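Local structure of perosamine synthetase (Caulobacter crescentus, 3BN1) at residues A[68-73]-A[92-97]; A[196-201]-A[207-212]. The protein transfers the amino group of L-glutamate to GDP-4-keto-6-deoxy-D-mannose with the help of pyridoxal 5'-phosphate, making GDP-perosamine for bacterial O-antigen. All coordinates share one frame; numbering follows the deposited sequence.

Interaction 1. Residues A[68-73]-A[92-97]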
ATOM      1  N   LEU A  68      -2.837   9.814   0.338  1.00  8.11           N
ATOM      2  CA  LEU A  68      -1.783  10.553  -0.290  1.00 10.13           C
ATOM      3  C   LEU A  68      -2.260  11.936  -0.769  1.00 11.13           C
ATOM      4  O   LEU A  68      -1.613  12.962  -0.530  1.00  7.39           O
ATOM      5  CB  LEU A  68      -1.239   9.751  -1.479  1.00  4.86           C
ATOM      6  CG  LEU A  68      -0.115  10.422  -2.276  1.00 20.01           C
ATOM      7  CD1 LEU A  68       1.107  10.659  -1.342  1.00 11.83           C
ATOM      8  CD2 LEU A  68       0.257   9.468  -3.387  1.00  8.72           C
ATOM      9  N   ALA A  69      -3.371  11.990  -1.502  1.00 12.69           N
ATOM     10  CA  ALA A  69      -3.802  13.299  -2.029  1.00  9.89           C
ATOM     11  C   ALA A  69      -4.107  14.312  -0.898  1.00  9.15           C
ATOM     12  O   ALA A  69      -3.814  15.522  -0.980  1.00  7.31           O
ATOM     13  CB  ALA A  69      -5.050  13.067  -2.906  1.00 12.96           C
ATOM     14  N   LEU A  70      -4.735  13.844   0.186  1.00 14.39           N
ATOM     15  CA  LEU A  70      -5.075  14.773   1.276  1.00  6.91           C
ATOM     16  C   LEU A  70      -3.786  15.320   1.888  1.00 10.22           C
ATOM     17  O   LEU A  70      -3.644  16.503   2.201  1.00 12.10           O
ATOM     18  CB  LEU A  70      -5.790  14.023   2.377  1.00 14.13           C
ATOM     19  CG  LEU A  70      -7.197  13.639   1.941  1.00 10.29           C
ATOM     20  CD1 LEU A  70      -7.862  12.632   2.891  1.00  7.71           C
ATOM     21  CD2 LEU A  70      -8.128  14.861   1.633  1.00 15.44           C
ATOM     22  N   VAL A  71      -2.851  14.409   2.129  1.00 11.11           N
ATOM     23  CA  VAL A  71      -1.611  14.858   2.755  1.00  5.37           C
ATOM     24  C   VAL A  71      -0.944  15.888   1.827  1.00 11.52           C
ATOM     25  O   VAL A  71      -0.566  16.982   2.278  1.00 18.68           O
ATOM     26  CB  VAL A  71      -0.686  13.693   3.086  1.00  4.30           C
ATOM     27  CG1 VAL A  71       0.675  14.245   3.568  1.00  6.78           C
ATOM     28  CG2 VAL A  71      -1.319  12.778   4.220  1.00  7.88           C
ATOM     29  N   ALA A  72      -0.875  15.589   0.527  1.00 11.76           N
ATOM     30  CA  ALA A  72      -0.316  16.512  -0.488  1.00  9.64           C
ATOM     31  C   ALA A  72      -1.005  17.866  -0.491  1.00  5.83           C
ATOM     32  O   ALA A  72      -0.350  18.893  -0.548  1.00 12.85           O
ATOM     33  CB  ALA A  72      -0.425  15.923  -1.874  1.00  8.99           C
ATOM     34  N   MET A  73      -2.321  17.890  -0.344  1.00  8.88           N
ATOM     35  CA  MET A  73      -3.032  19.164  -0.260  1.00 11.57           C
ATOM     36  C   MET A  73      -2.836  19.799   1.115  1.00 12.74           C
ATOM     37  O   MET A  73      -3.387  20.850   1.418  1.00 19.82           O
ATOM     38  CB  MET A  73      -4.506  18.959  -0.450  1.00  7.91           C
ATOM     39  CG  MET A  73      -4.805  18.257  -1.737  1.00 22.70           C
ATOM     40  SD  MET A  73      -6.542  18.476  -2.085  1.00 30.94           S
ATOM     41  CE  MET A  73      -7.184  17.276  -1.066  1.00  7.18           C
ATOM     42  N   ALA A  92     -13.777   8.386   4.632  1.00  7.07           N
ATOM     43  CA  ALA A  92     -13.636   9.058   5.935  1.00  1.11           C
ATOM     44  C   ALA A  92     -12.329   8.663   6.543  1.00  7.26           C
ATOM     45  O   ALA A  92     -11.703   9.502   7.190  1.00  5.09           O
ATOM     46  CB  ALA A  92     -14.802   8.634   6.874  1.00 13.26           C
ATOM     47  N   ASN A  93     -11.939   7.391   6.416  1.00  9.56           N
ATOM     48  CA  ASN A  93     -10.695   6.943   7.069  1.00  9.97           C
ATOM     49  C   ASN A  93      -9.512   7.724   6.603  1.00  1.00           C
ATOM     50  O   ASN A  93      -8.598   8.078   7.362  1.00  5.99           O
ATOM     51  CB  ASN A  93     -10.373   5.432   6.860  1.00  2.36           C
ATOM     52  CG  ASN A  93     -11.343   4.528   7.645  1.00  8.39           C
ATOM     53  OD1 ASN A  93     -12.018   4.977   8.585  1.00  7.70           O
ATOM     54  ND2 ASN A  93     -11.380   3.240   7.285  1.00  9.28           N
ATOM     55  N   SER A  94      -9.527   8.010   5.299  1.00  9.04           N
ATOM     56  CA  SER A  94      -8.439   8.779   4.688  1.00  7.37           C
ATOM     57  C   SER A  94      -8.194  10.134   5.397  1.00  5.10           C
ATOM     58  O   SER A  94      -7.055  10.556   5.612  1.00  6.97           O
ATOM     59  CB  SER A  94      -8.633   8.886   3.145  1.00  5.28           C
ATOM     60  OG  SER A  94      -9.663   9.792   2.754  1.00  7.84           O
ATOM     61  N   VAL A  95      -9.271  10.780   5.851  1.00 10.47           N
ATOM     62  CA  VAL A  95      -9.188  12.071   6.536  1.00  8.09           C
ATOM     63  C   VAL A  95      -8.665  11.789   7.945  1.00  9.82           C
ATOM     64  O   VAL A  95      -7.751  12.447   8.471  1.00 11.94           O
ATOM     65  CB  VAL A  95     -10.598  12.725   6.587  1.00  7.93           C
ATOM     66  CG1 VAL A  95     -10.729  13.958   7.511  1.00  5.08           C
ATOM     67  CG2 VAL A  95     -11.120  12.955   5.174  1.00  6.51           C
ATOM     68  N   THR A  96      -9.211  10.714   8.479  1.00  8.92           N
ATOM     69  CA  THR A  96      -8.812  10.311   9.784  1.00  9.69           C
ATOM     70  C   THR A  96      -7.332  10.109   9.820  1.00  7.87           C
ATOM     71  O   THR A  96      -6.711  10.492  10.786  1.00  6.99           O
ATOM     72  CB  THR A  96      -9.516   9.037  10.180  1.00 17.60           C
ATOM     73  OG1 THR A  96     -10.856   9.408  10.513  1.00  8.68           O
ATOM     74  CG2 THR A  96      -8.924   8.474  11.504  1.00 17.27           C
ATOM     75  N   TYR A  97      -6.776   9.473   8.797  1.00 10.15           N
ATOM     76  CA  TYR A  97      -5.361   9.205   8.832  1.00  7.30           C
ATOM     77  C   TYR A  97      -4.573  10.510   8.858  1.00  8.39           C
ATOM     78  O   TYR A  97      -3.410  10.530   9.310  1.00  7.14           O
ATOM     79  CB  TYR A  97      -4.906   8.486   7.596  1.00  1.31           C
ATOM     80  CG  TYR A  97      -5.543   7.178   7.220  1.00 12.18           C
ATOM     81  CD1 TYR A  97      -6.093   6.324   8.157  1.00 13.63           C
ATOM     82  CD2 TYR A  97      -5.599   6.806   5.882  1.00  9.11           C
ATOM     83  CE1 TYR A  97      -6.720   5.100   7.759  1.00  4.99           C
ATOM     84  CE2 TYR A  97      -6.187   5.636   5.491  1.00  7.47           C
ATOM     85  CZ  TYR A  97      -6.676   4.736   6.426  1.00  6.42           C
ATOM     86  OH  TYR A  97      -7.213   3.530   6.024  1.00 14.04           O
TER
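Leu70 reaches across to the helix of Ser94 and Val95 with a single methyl, CD1, which arrives alongside the Ser94 side chain. CD1 lies 3.4 Å from Ser94 OG and 3.5 Å from Ser94 O, with Val95 CG2 next to them at 4.0 Å. Leucine, branched one carbon farther out than valine, is long enough to put a methyl against the neighbouring helix, and chi1 (-72°) sets CG opposite the carbonyl carbon, letting the branched end project. Helix 62-72 packs against helix 90-98, the connecting helix of a beta-alpha-beta crossover between parallel strands 80-84 and 101-105 in the large sheet of this aspartate aminotransferase-type fold. Ser94 suits such a buried place because it is small, and its hydroxyl is turned back to its own helix: with chi1 at 74°, OG hydrogen-bonds to Ser91 O, so the methyl of Leu70 meets a polar atom already satisfied. The side chain of Val95 leaves its backbone pointing away from helix 62-72, yet branching at CB still supplies CG2. Farther along the same helix, Tyr97 OH hydrogen-bonds to Gly229 O of the second subunit at the dimer interface.

Interaction 2. Residues A[196-201]-A[207-212]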
ATOM      1  N   GLY A 196      -4.581   2.076  -7.507  1.00 11.60           N
ATOM      2  CA  GLY A 196      -5.317   3.331  -7.323  1.00  6.38           C
ATOM      3  C   GLY A 196      -4.643   4.413  -8.212  1.00 10.51           C
ATOM      4  O   GLY A 196      -3.546   4.241  -8.772  1.00  8.41           O
ATOM      5  N   MET A 197      -5.257   5.563  -8.323  1.00  9.05           N
ATOM      6  CA  MET A 197      -4.602   6.595  -9.078  1.00  6.20           C
ATOM      7  C   MET A 197      -5.099   7.941  -8.555  1.00 32.01           C
ATOM      8  O   MET A 197      -6.251   8.075  -8.115  1.00  9.60           O
ATOM      9  CB  MET A 197      -5.045   6.440 -10.540  1.00  9.82           C
ATOM     10  CG  MET A 197      -4.463   7.511 -11.505  1.00  8.34           C
ATOM     11  SD  MET A 197      -2.832   6.861 -12.056  1.00 11.70           S
ATOM     12  CE  MET A 197      -3.157   5.493 -13.096  1.00  6.65           C
ATOM     13  N   ILE A 198      -4.235   8.951  -8.623  1.00  7.24           N
ATOM     14  CA  ILE A 198      -4.670  10.335  -8.329  1.00 22.66           C
ATOM     15  C   ILE A 198      -4.552  11.145  -9.624  1.00 19.61           C
ATOM     16  O   ILE A 198      -3.518  11.044 -10.316  1.00 14.37           O
ATOM     17  CB  ILE A 198      -3.774  11.073  -7.276  1.00 10.42           C
ATOM     18  CG1 ILE A 198      -3.608  10.195  -6.031  1.00 11.97           C
ATOM     19  CG2 ILE A 198      -4.311  12.503  -6.946  1.00 11.00           C
ATOM     20  CD1 ILE A 198      -2.530  10.710  -5.110  1.00 11.25           C
ATOM     21  N   THR A 199      -5.544  12.003  -9.899  1.00  9.08           N
ATOM     22  CA  THR A 199      -5.497  12.870 -11.062  1.00 17.33           C
ATOM     23  C   THR A 199      -5.555  14.333 -10.612  1.00  6.54           C
ATOM     24  O   THR A 199      -6.119  14.657  -9.569  1.00  9.55           O
ATOM     25  CB  THR A 199      -6.605  12.575 -12.082  1.00  8.11           C
ATOM     26  OG1 THR A 199      -7.865  12.691 -11.439  1.00 12.47           O
ATOM     27  CG2 THR A 199      -6.465  11.191 -12.701  1.00  9.35           C
ATOM     28  N   THR A 200      -4.800  15.157 -11.326  1.00 10.15           N
ATOM     29  CA  THR A 200      -4.728  16.554 -11.035  1.00  6.98           C
ATOM     30  C   THR A 200      -4.148  17.381 -12.156  1.00 15.50           C
ATOM     31  O   THR A 200      -3.428  16.885 -13.010  1.00  6.31           O
ATOM     32  CB  THR A 200      -3.969  16.860  -9.733  1.00 16.58           C
ATOM     33  OG1 THR A 200      -4.212  18.228  -9.372  1.00  9.81           O
ATOM     34  CG2 THR A 200      -2.425  16.676  -9.909  1.00  8.96           C
ATOM     35  N   ASN A 201      -4.520  18.656 -12.188  1.00 13.40           N
ATOM     36  CA  ASN A 201      -3.923  19.512 -13.204  1.00 26.61           C
ATOM     37  C   ASN A 201      -2.792  20.349 -12.624  1.00 17.01           C
ATOM     38  O   ASN A 201      -1.953  20.791 -13.374  1.00 13.39           O
ATOM     39  CB  ASN A 201      -4.959  20.394 -13.913  1.00 13.85           C
ATOM     40  CG  ASN A 201      -5.760  19.612 -14.984  1.00 10.01           C
ATOM     41  OD1 ASN A 201      -5.189  18.985 -15.879  1.00 15.71           O
ATOM     42  ND2 ASN A 201      -7.079  19.602 -14.843  1.00 15.80           N
ATOM     43  N   ALA A 207       3.705  17.070  -7.973  1.00 12.72           N
ATOM     44  CA  ALA A 207       5.101  16.786  -7.581  1.00  9.63           C
ATOM     45  C   ALA A 207       5.153  16.338  -6.118  1.00 14.95           C
ATOM     46  O   ALA A 207       5.828  15.370  -5.749  1.00 14.30           O
ATOM     47  CB  ALA A 207       5.932  18.045  -7.736  1.00  9.82           C
ATOM     48  N   LYS A 208       4.406  17.053  -5.289  1.00  5.17           N
ATOM     49  CA  LYS A 208       4.404  16.748  -3.862  1.00 11.21           C
ATOM     50  C   LYS A 208       3.857  15.325  -3.657  1.00 17.10           C
ATOM     51  O   LYS A 208       4.296  14.600  -2.777  1.00 12.99           O
ATOM     52  CB  LYS A 208       3.448  17.722  -3.176  1.00  6.81           C
ATOM     53  CG  LYS A 208       4.029  18.587  -2.087  1.00 39.55           C
ATOM     54  CD  LYS A 208       3.393  20.006  -2.113  1.00 99.89           C
ATOM     55  CE  LYS A 208       2.056  20.085  -2.890  1.00 99.89           C
ATOM     56  NZ  LYS A 208       1.396  21.440  -3.013  1.00 37.26           N
ATOM     57  N   MET A 209       2.854  14.965  -4.454  1.00  8.93           N
ATOM     58  CA  MET A 209       2.225  13.658  -4.431  1.00 22.59           C
ATOM     59  C   MET A 209       3.274  12.636  -4.858  1.00 18.45           C
ATOM     60  O   MET A 209       3.385  11.590  -4.200  1.00 10.62           O
ATOM     61  CB  MET A 209       1.016  13.631  -5.366  1.00 17.70           C
ATOM     62  CG  MET A 209      -0.260  14.298  -4.804  1.00 10.51           C
ATOM     63  SD  MET A 209      -1.476  14.559  -6.151  1.00 16.22           S
ATOM     64  CE  MET A 209      -2.880  15.373  -5.291  1.00  5.37           C
ATOM     65  N   ARG A 210       4.054  12.912  -5.917  1.00 12.02           N
ATOM     66  CA  ARG A 210       5.069  11.931  -6.275  1.00 13.54           C
ATOM     67  C   ARG A 210       6.158  11.849  -5.184  1.00 11.93           C
ATOM     68  O   ARG A 210       6.670  10.758  -4.879  1.00 12.25           O
ATOM     69  CB  ARG A 210       5.668  12.171  -7.668  1.00 18.02           C
ATOM     70  CG  ARG A 210       4.668  12.692  -8.693  1.00 18.77           C
ATOM     71  CD  ARG A 210       5.039  12.236 -10.120  1.00 20.10           C
ATOM     72  NE  ARG A 210       3.992  12.458 -11.137  1.00 24.23           N
ATOM     73  CZ  ARG A 210       3.217  11.496 -11.644  1.00 57.57           C
ATOM     74  NH1 ARG A 210       2.309  11.834 -12.543  1.00 31.52           N
ATOM     75  NH2 ARG A 210       3.358  10.203 -11.308  1.00 14.25           N
ATOM     76  N   LEU A 211       6.462  12.994  -4.570  1.00 11.06           N
ATOM     77  CA  LEU A 211       7.434  13.033  -3.474  1.00 15.25           C
ATOM     78  C   LEU A 211       7.023  12.091  -2.319  1.00 12.18           C
ATOM     79  O   LEU A 211       7.815  11.245  -1.846  1.00 10.91           O
ATOM     80  CB  LEU A 211       7.562  14.462  -2.936  1.00  6.79           C
ATOM     81  CG  LEU A 211       8.676  14.529  -1.858  1.00  8.65           C
ATOM     82  CD1 LEU A 211      10.068  14.123  -2.319  1.00  6.52           C
ATOM     83  CD2 LEU A 211       8.681  15.958  -1.357  1.00 14.41           C
ATOM     84  N   LEU A 212       5.791  12.264  -1.855  1.00  8.68           N
ATOM     85  CA  LEU A 212       5.259  11.423  -0.738  1.00  2.35           C
ATOM     86  C   LEU A 212       5.071   9.965  -1.090  1.00  8.14           C
ATOM     87  O   LEU A 212       5.319   9.079  -0.286  1.00  7.30           O
ATOM     88  CB  LEU A 212       3.899  11.949  -0.300  1.00  3.05           C
ATOM     89  CG  LEU A 212       3.941  13.329   0.380  1.00 12.23           C
ATOM     90  CD1 LEU A 212       2.544  13.998   0.315  1.00 15.67           C
ATOM     91  CD2 LEU A 212       4.407  13.177   1.880  1.00  7.97           C
TER
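Met209 spans the gap between helix 203-213 and strand 196-200, and its chain can be traced atom by atom. CB leaves the helix toward the strand. CG, set opposite the carbonyl carbon by a chi1 of -78°, comes only loosely near the strand, 4.3 Å from Ile198 CD1, and leans more closely on Ala72 of helix 62-72. From there the chain runs extended, so SD and CE are delivered to the sheet. SD rests 3.6 Å from Ile198 CG2 and 4.1 Å from Ile198 CD1, while Thr200 CG2 makes a looser approach to SD at 4.4 Å. The terminal CE also lies 3.6 Å from Ile198 CG2, so that one methyl of isoleucine is touched by both the sulfur and the end of the thioether; the two side chains pass each other at a slant. Ile198 and Thr200, two residues apart on the strand, present beta-branched side chains to this helix-covered face of the sheet, and Thr199 between them points away. Thr200 can line an apolar patch because OG1 gives its hydrogen bond to Asp178 O, leaving CG2 to face the methionine. With no hydrogen bond between strand and helix here, the contact rests on dispersion and the exclusion of water, for which a long, flexible and polarisable thioether is well suited.

In the fold
Interaction 1 precedes interaction 2 along the chain, and their centres lie 12 Å apart on the same side of the chain's centre. Helix 62-72 joins them: it meets helix 90-98 in interaction 1, while its residues Leu68 and Ala72 pack against the strand and helix of interaction 2. Leu68 CD1 approaches Leu212 CB to 3.2 Å, and Leu68 CD2 lies 3.5 Å from Ile198 CD1. Helices 90-98, 62-72 and 203-213 thus form a continuous layer against the seven-stranded mixed sheet, the core of the large domain in PLP-dependent aminotransferases of this type, reaching from strand 196-200, which runs antiparallel to both its neighbours, toward the parallel strands 80-84 and 101-105 at the far side.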